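Local coordinates for protein succinate dehydrogenase subunit A (Mycolicibacterium smegmatis, PDB 7D6V) that probably oxidises succinate to fumarate at its bound FAD and passes the electrons towards quinone in the respiratory chain, at residues 178-188 with 454-465; 541-552 with 589-597. All coordinates share one frame; numbering follows the deposited sequence.

Interaction 1: 178-188 with 454-465; sequences ILDDGKIAGAF and PKVSEAAVEDAT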
# COMPACT_ATOMS: atom_id res chain seq x y z
N ILE A 178 -23.82 13.83 -20.09
CA ILE A 178 -24.60 14.74 -20.91
C ILE A 178 -24.66 14.22 -22.33
O ILE A 178 -23.65 13.78 -22.89
CB ILE A 178 -24.02 16.17 -20.85
CG1 ILE A 178 -23.83 16.61 -19.40
CG2 ILE A 178 -24.91 17.14 -21.59
CD1 ILE A 178 -25.11 16.70 -18.62
N LEU A 179 -25.85 14.27 -22.92
CA LEU A 179 -26.09 13.78 -24.27
C LEU A 179 -26.54 14.93 -25.16
O LEU A 179 -27.17 15.88 -24.70
CB LEU A 179 -27.15 12.67 -24.27
CG LEU A 179 -26.69 11.22 -24.22
CD1 LEU A 179 -25.78 10.97 -23.03
CD2 LEU A 179 -27.89 10.31 -24.15
N ASP A 180 -26.20 14.83 -26.45
CA ASP A 180 -26.62 15.82 -27.43
C ASP A 180 -27.83 15.34 -28.23
O ASP A 180 -28.89 15.96 -28.20
CB ASP A 180 -25.45 16.15 -28.37
CG ASP A 180 -25.74 17.35 -29.26
OD1 ASP A 180 -26.81 17.97 -29.11
OD2 ASP A 180 -24.88 17.66 -30.11
N ASP A 181 -27.68 14.22 -28.94
CA ASP A 181 -28.79 13.61 -29.68
C ASP A 181 -28.70 12.10 -29.48
O ASP A 181 -28.75 11.31 -30.43
CB ASP A 181 -28.75 14.04 -31.15
CG ASP A 181 -29.95 13.54 -31.94
OD1 ASP A 181 -30.92 14.31 -32.09
OD2 ASP A 181 -29.92 12.40 -32.46
N GLY A 182 -28.55 11.69 -28.23
CA GLY A 182 -28.26 10.31 -27.91
C GLY A 182 -26.79 9.97 -27.91
O GLY A 182 -26.43 8.84 -27.57
N LYS A 183 -25.93 10.91 -28.29
CA LYS A 183 -24.49 10.72 -28.29
C LYS A 183 -23.87 11.42 -27.09
O LYS A 183 -24.39 12.42 -26.60
CB LYS A 183 -23.86 11.25 -29.58
CG LYS A 183 -24.73 11.08 -30.80
CD LYS A 183 -24.13 11.79 -32.00
CE LYS A 183 -23.90 13.26 -31.71
NZ LYS A 183 -25.17 14.05 -31.74
N ILE A 184 -22.74 10.88 -26.62
CA ILE A 184 -22.05 11.48 -25.49
C ILE A 184 -21.60 12.89 -25.86
O ILE A 184 -21.00 13.11 -26.92
CB ILE A 184 -20.85 10.61 -25.08
CG1 ILE A 184 -21.33 9.36 -24.34
CG2 ILE A 184 -19.87 11.40 -24.23
CD1 ILE A 184 -22.18 9.65 -23.13
N ALA A 185 -21.89 13.85 -24.98
CA ALA A 185 -21.44 15.22 -25.15
C ALA A 185 -20.58 15.72 -24.01
O ALA A 185 -19.97 16.78 -24.14
CB ALA A 185 -22.63 16.16 -25.33
N GLY A 186 -20.51 15.00 -22.90
CA GLY A 186 -19.68 15.40 -21.79
C GLY A 186 -20.14 14.77 -20.50
O GLY A 186 -21.10 14.00 -20.46
N ALA A 187 -19.43 15.11 -19.43
CA ALA A 187 -19.70 14.60 -18.10
C ALA A 187 -19.85 15.75 -17.12
O ALA A 187 -19.15 16.76 -17.22
CB ALA A 187 -18.60 13.65 -17.62
N PHE A 188 -20.78 15.60 -16.18
CA PHE A 188 -21.05 16.59 -15.16
C PHE A 188 -20.80 15.99 -13.78
O PHE A 188 -21.21 14.86 -13.51
CB PHE A 188 -22.50 17.09 -15.27
CG PHE A 188 -22.89 18.08 -14.21
CD1 PHE A 188 -22.67 19.43 -14.39
CD2 PHE A 188 -23.50 17.66 -13.04
CE1 PHE A 188 -23.04 20.34 -13.42
CE2 PHE A 188 -23.86 18.56 -12.07
CZ PHE A 188 -23.63 19.90 -12.26
N PRO A 454 -20.34 16.91 -30.71
CA PRO A 454 -21.62 17.19 -30.04
C PRO A 454 -21.48 18.28 -29.00
O PRO A 454 -20.43 18.46 -28.37
CB PRO A 454 -21.98 15.84 -29.40
CG PRO A 454 -20.70 15.09 -29.34
CD PRO A 454 -19.91 15.52 -30.52
N LYS A 455 -22.56 19.03 -28.80
CA LYS A 455 -22.58 20.21 -27.95
C LYS A 455 -23.43 19.96 -26.71
O LYS A 455 -24.54 19.42 -26.80
CB LYS A 455 -23.13 21.41 -28.72
CG LYS A 455 -22.23 21.85 -29.87
CD LYS A 455 -22.80 23.05 -30.60
CE LYS A 455 -21.84 23.52 -31.68
NZ LYS A 455 -21.70 22.53 -32.77
N VAL A 456 -22.91 20.37 -25.55
CA VAL A 456 -23.67 20.27 -24.32
C VAL A 456 -24.75 21.35 -24.29
O VAL A 456 -24.50 22.51 -24.66
CB VAL A 456 -22.75 20.38 -23.09
CG1 VAL A 456 -21.80 19.20 -23.05
CG2 VAL A 456 -21.97 21.68 -23.11
N SER A 457 -25.95 20.97 -23.88
CA SER A 457 -27.05 21.90 -23.72
C SER A 457 -27.13 22.37 -22.27
O SER A 457 -26.84 21.62 -21.34
CB SER A 457 -28.38 21.26 -24.13
OG SER A 457 -28.75 20.23 -23.24
N GLU A 458 -27.54 23.62 -22.09
CA GLU A 458 -27.58 24.20 -20.75
C GLU A 458 -28.73 23.62 -19.92
O GLU A 458 -28.63 23.57 -18.69
CB GLU A 458 -27.69 25.72 -20.84
CG GLU A 458 -26.63 26.39 -21.71
CD GLU A 458 -25.21 25.85 -21.51
OE1 GLU A 458 -24.87 25.43 -20.38
OE2 GLU A 458 -24.44 25.85 -22.49
N ALA A 459 -29.81 23.20 -20.57
CA ALA A 459 -30.94 22.62 -19.85
C ALA A 459 -30.54 21.33 -19.13
O ALA A 459 -30.96 21.09 -17.99
CB ALA A 459 -32.10 22.36 -20.80
N ALA A 460 -29.74 20.49 -19.79
CA ALA A 460 -29.28 19.26 -19.15
C ALA A 460 -28.40 19.57 -17.94
O ALA A 460 -28.49 18.89 -16.91
CB ALA A 460 -28.52 18.40 -20.16
N VAL A 461 -27.55 20.59 -18.04
CA VAL A 461 -26.70 20.96 -16.92
C VAL A 461 -27.53 21.49 -15.76
O VAL A 461 -27.26 21.20 -14.59
CB VAL A 461 -25.64 21.97 -17.37
CG1 VAL A 461 -24.61 22.18 -16.28
CG2 VAL A 461 -24.97 21.49 -18.64
N GLU A 462 -28.56 22.29 -16.07
CA GLU A 462 -29.45 22.77 -15.02
C GLU A 462 -30.19 21.62 -14.35
O GLU A 462 -30.35 21.61 -13.12
CB GLU A 462 -30.45 23.78 -15.59
CG GLU A 462 -29.80 25.05 -16.12
CD GLU A 462 -30.63 25.72 -17.19
OE1 GLU A 462 -30.14 26.68 -17.81
OE2 GLU A 462 -31.79 25.29 -17.41
N ASP A 463 -30.65 20.64 -15.13
CA ASP A 463 -31.32 19.48 -14.56
C ASP A 463 -30.38 18.71 -13.64
O ASP A 463 -30.78 18.30 -12.54
CB ASP A 463 -31.83 18.58 -15.68
CG ASP A 463 -33.18 19.01 -16.20
OD1 ASP A 463 -34.03 19.42 -15.38
OD2 ASP A 463 -33.39 18.94 -17.43
N ALA A 464 -29.14 18.49 -14.07
CA ALA A 464 -28.18 17.77 -13.23
C ALA A 464 -27.88 18.53 -11.95
O ALA A 464 -27.77 17.94 -10.87
CB ALA A 464 -26.90 17.49 -14.02
N THR A 465 -27.74 19.86 -12.05
CA THR A 465 -27.50 20.68 -10.87
C THR A 465 -28.66 20.57 -9.89
O THR A 465 -28.46 20.41 -8.68
CB THR A 465 -27.28 22.13 -11.29
OG1 THR A 465 -26.29 22.18 -12.31
CG2 THR A 465 -26.82 22.96 -10.11

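Interaction 2: 541-552 with 589-597; sequences RNMLLVSECVAK and DPVVPDVTV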
# COMPACT_ATOMS: atom_id res chain seq x y z
N ARG A 541 -28.70 6.68 -5.22
CA ARG A 541 -29.56 6.48 -6.39
C ARG A 541 -28.95 5.46 -7.35
O ARG A 541 -29.65 4.59 -7.88
CB ARG A 541 -29.84 7.82 -7.07
CG ARG A 541 -28.69 8.41 -7.86
CD ARG A 541 -29.00 9.82 -8.34
NE ARG A 541 -29.91 9.86 -9.47
CZ ARG A 541 -29.61 10.36 -10.66
NH1 ARG A 541 -28.41 10.88 -10.88
NH2 ARG A 541 -30.50 10.36 -11.64
N ASN A 542 -27.63 5.54 -7.57
CA ASN A 542 -26.95 4.54 -8.37
C ASN A 542 -27.04 3.17 -7.71
O ASN A 542 -27.26 2.16 -8.39
CB ASN A 542 -25.49 4.93 -8.57
CG ASN A 542 -25.33 6.35 -9.04
OD1 ASN A 542 -26.09 6.83 -9.88
ND2 ASN A 542 -24.33 7.04 -8.51
N MET A 543 -26.86 3.12 -6.39
CA MET A 543 -26.95 1.84 -5.70
C MET A 543 -28.34 1.22 -5.83
O MET A 543 -28.47 0.02 -6.05
CB MET A 543 -26.56 2.00 -4.23
CG MET A 543 -25.08 1.83 -3.98
SD MET A 543 -24.62 1.80 -2.24
CE MET A 543 -24.50 3.55 -1.89
N LEU A 544 -29.39 2.04 -5.72
CA LEU A 544 -30.75 1.54 -5.85
C LEU A 544 -31.01 1.02 -7.26
O LEU A 544 -31.62 -0.05 -7.43
CB LEU A 544 -31.75 2.63 -5.49
CG LEU A 544 -31.88 2.99 -4.01
CD1 LEU A 544 -32.69 4.26 -3.83
CD2 LEU A 544 -32.52 1.85 -3.23
N LEU A 545 -30.56 1.75 -8.28
CA LEU A 545 -30.76 1.30 -9.66
C LEU A 545 -30.05 -0.03 -9.91
O LEU A 545 -30.63 -0.96 -10.49
CB LEU A 545 -30.27 2.38 -10.62
CG LEU A 545 -30.64 2.22 -12.10
CD1 LEU A 545 -32.14 2.21 -12.25
CD2 LEU A 545 -30.03 3.34 -12.92
N VAL A 546 -28.80 -0.14 -9.46
CA VAL A 546 -28.04 -1.36 -9.68
C VAL A 546 -28.66 -2.53 -8.91
O VAL A 546 -28.70 -3.66 -9.41
CB VAL A 546 -26.56 -1.15 -9.31
CG1 VAL A 546 -25.82 -2.47 -9.25
CG2 VAL A 546 -25.91 -0.22 -10.31
N SER A 547 -29.15 -2.27 -7.70
CA SER A 547 -29.79 -3.33 -6.93
C SER A 547 -31.06 -3.83 -7.62
O SER A 547 -31.31 -5.04 -7.66
CB SER A 547 -30.11 -2.83 -5.52
OG SER A 547 -28.96 -2.29 -4.90
N GLU A 548 -31.86 -2.91 -8.17
CA GLU A 548 -33.04 -3.34 -8.91
C GLU A 548 -32.66 -4.20 -10.10
O GLU A 548 -33.29 -5.24 -10.36
CB GLU A 548 -33.85 -2.12 -9.36
CG GLU A 548 -35.27 -2.44 -9.78
CD GLU A 548 -36.00 -1.23 -10.34
OE1 GLU A 548 -37.02 -1.42 -11.04
OE2 GLU A 548 -35.56 -0.09 -10.08
N CYS A 549 -31.62 -3.80 -10.84
CA CYS A 549 -31.18 -4.59 -11.98
C CYS A 549 -30.74 -5.99 -11.56
O CYS A 549 -31.12 -6.99 -12.19
CB CYS A 549 -30.04 -3.87 -12.71
SG CYS A 549 -30.57 -2.63 -13.89
N VAL A 550 -29.94 -6.07 -10.50
CA VAL A 550 -29.44 -7.36 -10.03
C VAL A 550 -30.59 -8.26 -9.61
O VAL A 550 -30.64 -9.45 -9.96
CB VAL A 550 -28.43 -7.16 -8.89
CG1 VAL A 550 -28.09 -8.49 -8.24
CG2 VAL A 550 -27.17 -6.50 -9.40
N ALA A 551 -31.54 -7.71 -8.85
CA ALA A 551 -32.66 -8.51 -8.37
C ALA A 551 -33.52 -9.02 -9.52
O ALA A 551 -33.94 -10.18 -9.52
CB ALA A 551 -33.49 -7.71 -7.38
N LYS A 552 -33.79 -8.16 -10.51
CA LYS A 552 -34.64 -8.60 -11.61
C LYS A 552 -33.94 -9.66 -12.46
O LYS A 552 -34.58 -10.63 -12.88
CB LYS A 552 -35.04 -7.39 -12.46
CG LYS A 552 -36.09 -6.53 -11.80
CD LYS A 552 -36.72 -5.56 -12.79
CE LYS A 552 -37.93 -4.89 -12.18
NZ LYS A 552 -38.71 -4.15 -13.20
N ASP A 589 -38.38 9.23 -13.16
CA ASP A 589 -37.25 9.73 -12.39
C ASP A 589 -37.58 9.76 -10.90
O ASP A 589 -38.72 9.55 -10.50
CB ASP A 589 -36.87 11.11 -12.90
CG ASP A 589 -36.25 11.07 -14.28
OD1 ASP A 589 -35.59 10.06 -14.60
OD2 ASP A 589 -36.43 12.05 -15.04
N PRO A 590 -36.58 10.03 -10.03
CA PRO A 590 -35.12 10.16 -10.23
C PRO A 590 -34.38 8.83 -10.11
O PRO A 590 -33.17 8.78 -10.33
CB PRO A 590 -34.68 11.11 -9.11
CG PRO A 590 -35.95 11.64 -8.51
CD PRO A 590 -36.98 10.59 -8.73
N VAL A 591 -35.11 7.78 -9.75
CA VAL A 591 -34.60 6.41 -9.80
C VAL A 591 -35.48 5.68 -10.80
O VAL A 591 -36.61 5.28 -10.47
CB VAL A 591 -34.60 5.73 -8.43
CG1 VAL A 591 -33.92 4.38 -8.53
CG2 VAL A 591 -33.90 6.60 -7.40
N VAL A 592 -34.98 5.50 -12.01
CA VAL A 592 -35.75 4.95 -13.12
C VAL A 592 -36.00 3.46 -12.93
O VAL A 592 -35.24 2.79 -12.21
CB VAL A 592 -35.04 5.23 -14.45
CG1 VAL A 592 -34.94 6.73 -14.67
CG2 VAL A 592 -33.65 4.66 -14.40
N PRO A 593 -37.06 2.91 -13.51
CA PRO A 593 -37.25 1.46 -13.49
C PRO A 593 -36.61 0.78 -14.70
O PRO A 593 -36.36 1.40 -15.73
CB PRO A 593 -38.78 1.31 -13.54
CG PRO A 593 -39.27 2.55 -14.19
CD PRO A 593 -38.22 3.62 -14.06
N ASP A 594 -36.34 -0.51 -14.54
CA ASP A 594 -35.61 -1.28 -15.53
C ASP A 594 -36.47 -2.40 -16.09
O ASP A 594 -37.35 -2.94 -15.41
CB ASP A 594 -34.33 -1.87 -14.93
CG ASP A 594 -33.51 -0.85 -14.19
OD1 ASP A 594 -33.73 -0.67 -12.98
OD2 ASP A 594 -32.65 -0.21 -14.83
N VAL A 595 -36.20 -2.74 -17.35
CA VAL A 595 -36.77 -3.90 -18.02
C VAL A 595 -35.63 -4.81 -18.43
O VAL A 595 -34.63 -4.34 -18.99
CB VAL A 595 -37.63 -3.49 -19.23
CG1 VAL A 595 -37.80 -4.66 -20.18
CG2 VAL A 595 -38.97 -2.99 -18.78
N THR A 596 -35.76 -6.10 -18.13
CA THR A 596 -34.76 -7.10 -18.49
C THR A 596 -35.32 -7.99 -19.59
O THR A 596 -36.44 -8.51 -19.47
CB THR A 596 -34.36 -7.93 -17.27
OG1 THR A 596 -34.14 -7.05 -16.16
CG2 THR A 596 -33.08 -8.66 -17.54
N VAL A 597 -34.55 -8.16 -20.66
CA VAL A 597 -34.97 -8.88 -21.85
C VAL A 597 -34.00 -10.05 -22.05
O VAL A 597 -32.99 -10.16 -21.36
CB VAL A 597 -35.00 -7.96 -23.09
CG1 VAL A 597 -35.76 -8.59 -24.25
CG2 VAL A 597 -35.61 -6.61 -22.73

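Interaction 1: 178-188 with 454-465
F188 lays its ring against the helix that begins at E458, meeting V461, A464 and T465 obliquely. Its CG stands anti to the backbone N (chi1 177°), which carries the ring off the strand to the helix. CD2 touches A464 CB at 3.5 Å, while CE1, across the ring from it, reaches V461 CG1 at 3.7 Å. The far corner, CZ, ends beside T465 OG1. That hydroxyl is already engaged: it donates to V461 O at 2.7 Å, approaching from the opposite face of the carbonyl to the one used by T465 N, so two bonds grip the oxygen, and the one from OG1 fixes the rotation of the threonine side chain. F197 meets the same phenylalanine ring from the next strand.

The strands 172-179, 184-191 and 197-200 form an antiparallel beta meander in the FAD-binding region, and 178-188 spans the turn of its first hairpin. A classic beta bulge, with A185 and G186 both facing I178, interrupts the pairing. Beside it, I178 turns CG2 to the covering segment, 4.0 Å from V456 CG1, the two side chains crossing at about a right angle; A460 CB touches both CG2 and CD1 of the isoleucine. V456 CG1 also lies against A185 CB, and both V456 and V461 reach on to L199.

At the hairpin turn the contact becomes polar. The chi1 of D180 (-170°) leads its carboxylate to the 454-455 backbone, where OD2 receives K455 N at 3.0 Å, the amide approaching from above the carboxylate plane in a fairly straight bond. K183 bends at chi3 and chi4 so that CE comes against P454 CB and NZ makes a long salt bridge of 4.0 Å to D180 OD2.

Interaction 2: 541-552 with 589-597
V591 and V592 bring the connection of a beta hairpin up to helix 532-556, and D594 then starts the hairpin's second strand, 594-597, which pairs antiparallel with 582-585 in the C-terminal region of the flavoprotein. Strand and helix segments run in roughly the same direction, 31° apart, with 8.9 Å between their axes.

Apolar contacts centre on L545. Its CG is anti to the backbone N (chi1 -168°), which sends the branched end towards the connection, where CD1 packs on V592 CG2 at 3.6 Å and also lies beside the carboxylate of D594. The preceding residue, L544, touches V591 CG1 with its CB. L234 of helix 230-236 touches L545, C549 and D594, closing this cluster.

Acidic groups come next. E548 reaches out with an extended chain and places OE2 3.5 Å from D594 OD1, the two carboxylate planes standing 77° apart. Neither atom can donate in the charged state, so the pair is probably unfavourable by itself. K516 forms a salt bridge to E548 OE2 and would offset the charge, with K552 NZ a longer-range second partner at OE1. C549 SG flanks the other oxygen of the aspartate, OD2.

Basic side chains reach backbone carbonyls near both ends of the contact. R541, bent at chi3, points the edge of its guanidinium at P590 O, a weak hydrogen bond of 3.4 Å from NH2. K552 stays extended past CG, and its NZ meets D594 O at 2.9 Å, nearly along the C=O axis.

Overall arrangement
The two contacts lie in different parts of the subunit and do not touch: their centres are 22 Å apart and their nearest atoms about 7 Å. Interaction 1 is the more peripheral, centred about 27 Å from the centre of the chain, and joins a meander of the FAD-binding region to the helix 458-469. Interaction 2, about 17 Å from that centre, holds together two pieces of the C-terminal region. Neither contact reaches the flavin through F188 or R541, whose side chains are about 11 Å and about 10 Å from the bound FAD. Along the sequence, 178-188 with 454-465 is complete before 541-552 begins.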